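Local structure of glycoside hydrolase YxiA (3LV4) at residues M327-W332 against T408-F413. The protein probably hydrolyses alpha-1,5-linked arabinan as a calcium-binding family 43 glycoside hydrolase related to endo-arabinanases. Numbering follows the deposited sequence.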
loop_
_atom_site.group_PDB
_atom_site.type_symbol
_atom_site.label_atom_id
_atom_site.label_comp_id
_atom_site.label_asym_id
_atom_site.label_seq_id
_atom_site.Cartn_x
_atom_site.Cartn_y
_atom_site.Cartn_z
HETATM N N MSE A 327 5.213 13.865 -5.844
HETATM C CA MSE A 327 5.989 14.238 -4.658
HETATM C C MSE A 327 5.806 15.719 -4.346
HETATM O O MSE A 327 6.117 16.580 -5.177
HETATM C CB MSE A 327 7.469 13.927 -4.866
HETATM C CG MSE A 327 8.306 14.022 -3.611
HETATM SE SE MSE A 327 7.876 12.629 -2.285
HETATM C CE MSE A 327 8.851 11.101 -3.054
ATOM N N ASN A 328 5.303 16.021 -3.152
ATOM C CA ASN A 328 5.055 17.415 -2.800
ATOM C C ASN A 328 6.335 18.100 -2.345
ATOM O O ASN A 328 7.374 17.446 -2.202
ATOM C CB ASN A 328 3.891 17.572 -1.806
ATOM C CG ASN A 328 4.269 17.273 -0.359
ATOM O OD1 ASN A 328 5.434 17.024 -0.022
ATOM N ND2 ASN A 328 3.259 17.314 0.518
ATOM N N LYS A 329 6.262 19.410 -2.130
ATOM C CA LYS A 329 7.455 20.206 -1.863
ATOM C C LYS A 329 8.183 19.789 -0.587
ATOM O O LYS A 329 9.376 20.023 -0.457
ATOM C CB LYS A 329 7.125 21.706 -1.839
ATOM C CG LYS A 329 6.258 22.139 -0.680
ATOM C CD LYS A 329 6.113 23.663 -0.638
ATOM C CE LYS A 329 7.445 24.336 -0.378
ATOM N NZ LYS A 329 7.306 25.824 -0.320
ATOM N N GLN A 330 7.465 19.158 0.339
ATOM C CA GLN A 330 8.036 18.727 1.625
ATOM C C GLN A 330 8.605 17.308 1.590
ATOM O O GLN A 330 9.074 16.793 2.610
ATOM C CB GLN A 330 6.962 18.794 2.716
ATOM C CG GLN A 330 6.003 19.965 2.567
ATOM C CD GLN A 330 6.664 21.267 2.884
ATOM O OE1 GLN A 330 7.743 21.291 3.478
ATOM N NE2 GLN A 330 6.030 22.368 2.492
ATOM N N GLY A 331 8.544 16.653 0.436
ATOM C CA GLY A 331 9.049 15.294 0.351
ATOM C C GLY A 331 8.095 14.223 0.863
ATOM O O GLY A 331 8.530 13.161 1.327
ATOM N N TRP A 332 6.796 14.505 0.795
ATOM C CA TRP A 332 5.764 13.507 1.063
ATOM C C TRP A 332 5.038 13.147 -0.238
ATOM O O TRP A 332 4.725 14.028 -1.048
ATOM C CB TRP A 332 4.768 14.022 2.116
ATOM C CG TRP A 332 5.374 14.097 3.474
ATOM C CD1 TRP A 332 5.891 15.208 4.088
ATOM C CD2 TRP A 332 5.578 13.009 4.382
ATOM N NE1 TRP A 332 6.378 14.876 5.333
ATOM C CE2 TRP A 332 6.204 13.532 5.533
ATOM C CE3 TRP A 332 5.282 11.645 4.338
ATOM C CZ2 TRP A 332 6.541 12.737 6.630
ATOM C CZ3 TRP A 332 5.620 10.850 5.433
ATOM C CH2 TRP A 332 6.240 11.401 6.562
ATOM N N THR A 408 -2.747 23.809 6.385
ATOM C CA THR A 408 -2.066 24.135 5.139
ATOM C C THR A 408 -1.728 22.844 4.411
ATOM O O THR A 408 -1.203 21.911 5.011
ATOM C CB THR A 408 -0.766 24.918 5.390
ATOM O OG1 THR A 408 -1.075 26.157 6.042
ATOM C CG2 THR A 408 -0.062 25.212 4.069
ATOM N N TYR A 409 -2.045 22.797 3.121
ATOM C CA TYR A 409 -1.865 21.596 2.323
ATOM C C TYR A 409 -0.909 21.876 1.186
ATOM O O TYR A 409 -1.044 22.884 0.489
ATOM C CB TYR A 409 -3.201 21.146 1.731
ATOM C CG TYR A 409 -4.213 20.706 2.753
ATOM C CD1 TYR A 409 -4.998 21.638 3.431
ATOM C CD2 TYR A 409 -4.386 19.360 3.048
ATOM C CE1 TYR A 409 -5.936 21.236 4.378
ATOM C CE2 TYR A 409 -5.318 18.948 3.991
ATOM C CZ TYR A 409 -6.087 19.890 4.650
ATOM O OH TYR A 409 -7.013 19.485 5.578
ATOM N N ASP A 410 0.050 20.976 0.998
ATOM C CA ASP A 410 1.024 21.092 -0.077
ATOM C C ASP A 410 0.836 19.926 -1.019
ATOM O O ASP A 410 0.810 18.771 -0.587
ATOM C CB ASP A 410 2.442 21.065 0.498
ATOM C CG ASP A 410 2.782 22.344 1.238
ATOM O OD1 ASP A 410 3.008 23.364 0.561
ATOM O OD2 ASP A 410 2.810 22.336 2.487
ATOM N N GLY A 411 0.710 20.209 -2.308
ATOM C CA GLY A 411 0.451 19.141 -3.250
ATOM C C GLY A 411 0.885 19.443 -4.661
ATOM O O GLY A 411 1.697 20.348 -4.904
ATOM N N VAL A 412 0.334 18.668 -5.592
ATOM C CA VAL A 412 0.758 18.700 -6.983
ATOM C C VAL A 412 -0.460 18.669 -7.904
ATOM O O VAL A 412 -1.430 17.947 -7.626
ATOM C CB VAL A 412 1.688 17.495 -7.297
ATOM C CG1 VAL A 412 2.224 17.594 -8.718
ATOM C CG2 VAL A 412 2.858 17.447 -6.310
ATOM N N PHE A 413 -0.419 19.470 -8.974
ATOM C CA PHE A 413 -1.430 19.455 -10.042
ATOM C C PHE A 413 -1.056 18.426 -11.114
ATOM O O PHE A 413 0.120 18.273 -11.459
ATOM C CB PHE A 413 -1.499 20.819 -10.752
ATOM C CG PHE A 413 -2.204 21.916 -9.982
ATOM C CD1 PHE A 413 -3.581 21.910 -9.828
ATOM C CD2 PHE A 413 -1.484 23.000 -9.485
ATOM C CE1 PHE A 413 -4.231 22.943 -9.153
ATOM C CE2 PHE A 413 -2.123 24.039 -8.810
ATOM C CZ PHE A 413 -3.496 24.013 -8.645
HETATM O O HOH W 1 3.878 20.819 -2.986
#
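One face of the Asp410 carboxylate is met by two side chains of the 327-332 loop. The Lys329 methylenes lie over OD1, with CD 3.3 Å from Asp410 OD1, while NE2 of Gln330 comes down on Asp410 OD2 over the same face, nearly along the carboxylate normal, in a weak hydrogen bond of 3.2 Å. The amide of Gln330 is turned 60° from the carboxylate. The lysine packs by its aliphatic part; its NZ stays 5.0 Å from Asp410 OD1, not a salt bridge, and at most a modest attraction is likely.

The Asn328 amide, 86° from the same carboxylate, works at both ends. Its ND2 donates to Asp410 O (3.1 Å), approaching from above the carbonyl plane. Its OD1 turns back into the loop, accepting Trp332 N at 3.0 Å and, weakly, Gln330 N. A chi1 of 79° tucks the amide over its own turn, where OD1 meets the turn backbone while ND2 reaches the strand. Water 1 bridges the two backbones, accepting the backbone N-H of Lys329 and donating to Gly411 O. Farther along, Val412 CG2 packs on Met327 O at 3.6 Å.

The loop is a type I turn, Asn328 to Gly331, with a G1 bulge at Gly331, joining strands 319-327 and 333-335 at the edge of a four-stranded antiparallel sheet of the catalytic propeller expected for family 43. Arg235 of strand 230-236 hydrogen-bonds to Gln330 O and weakly to Gly331 O, which also bonds Tyr215 OH of strand 213-220. Strand 407-418 belongs to the C-terminal lipocalin-like domain, where it runs between strands 399-404 and 423-432; the contact therefore joins a propeller hairpin to that domain, away from the annotated active-site and calcium-binding residues, with Trp332 also touching Leu431 of strand 423-432.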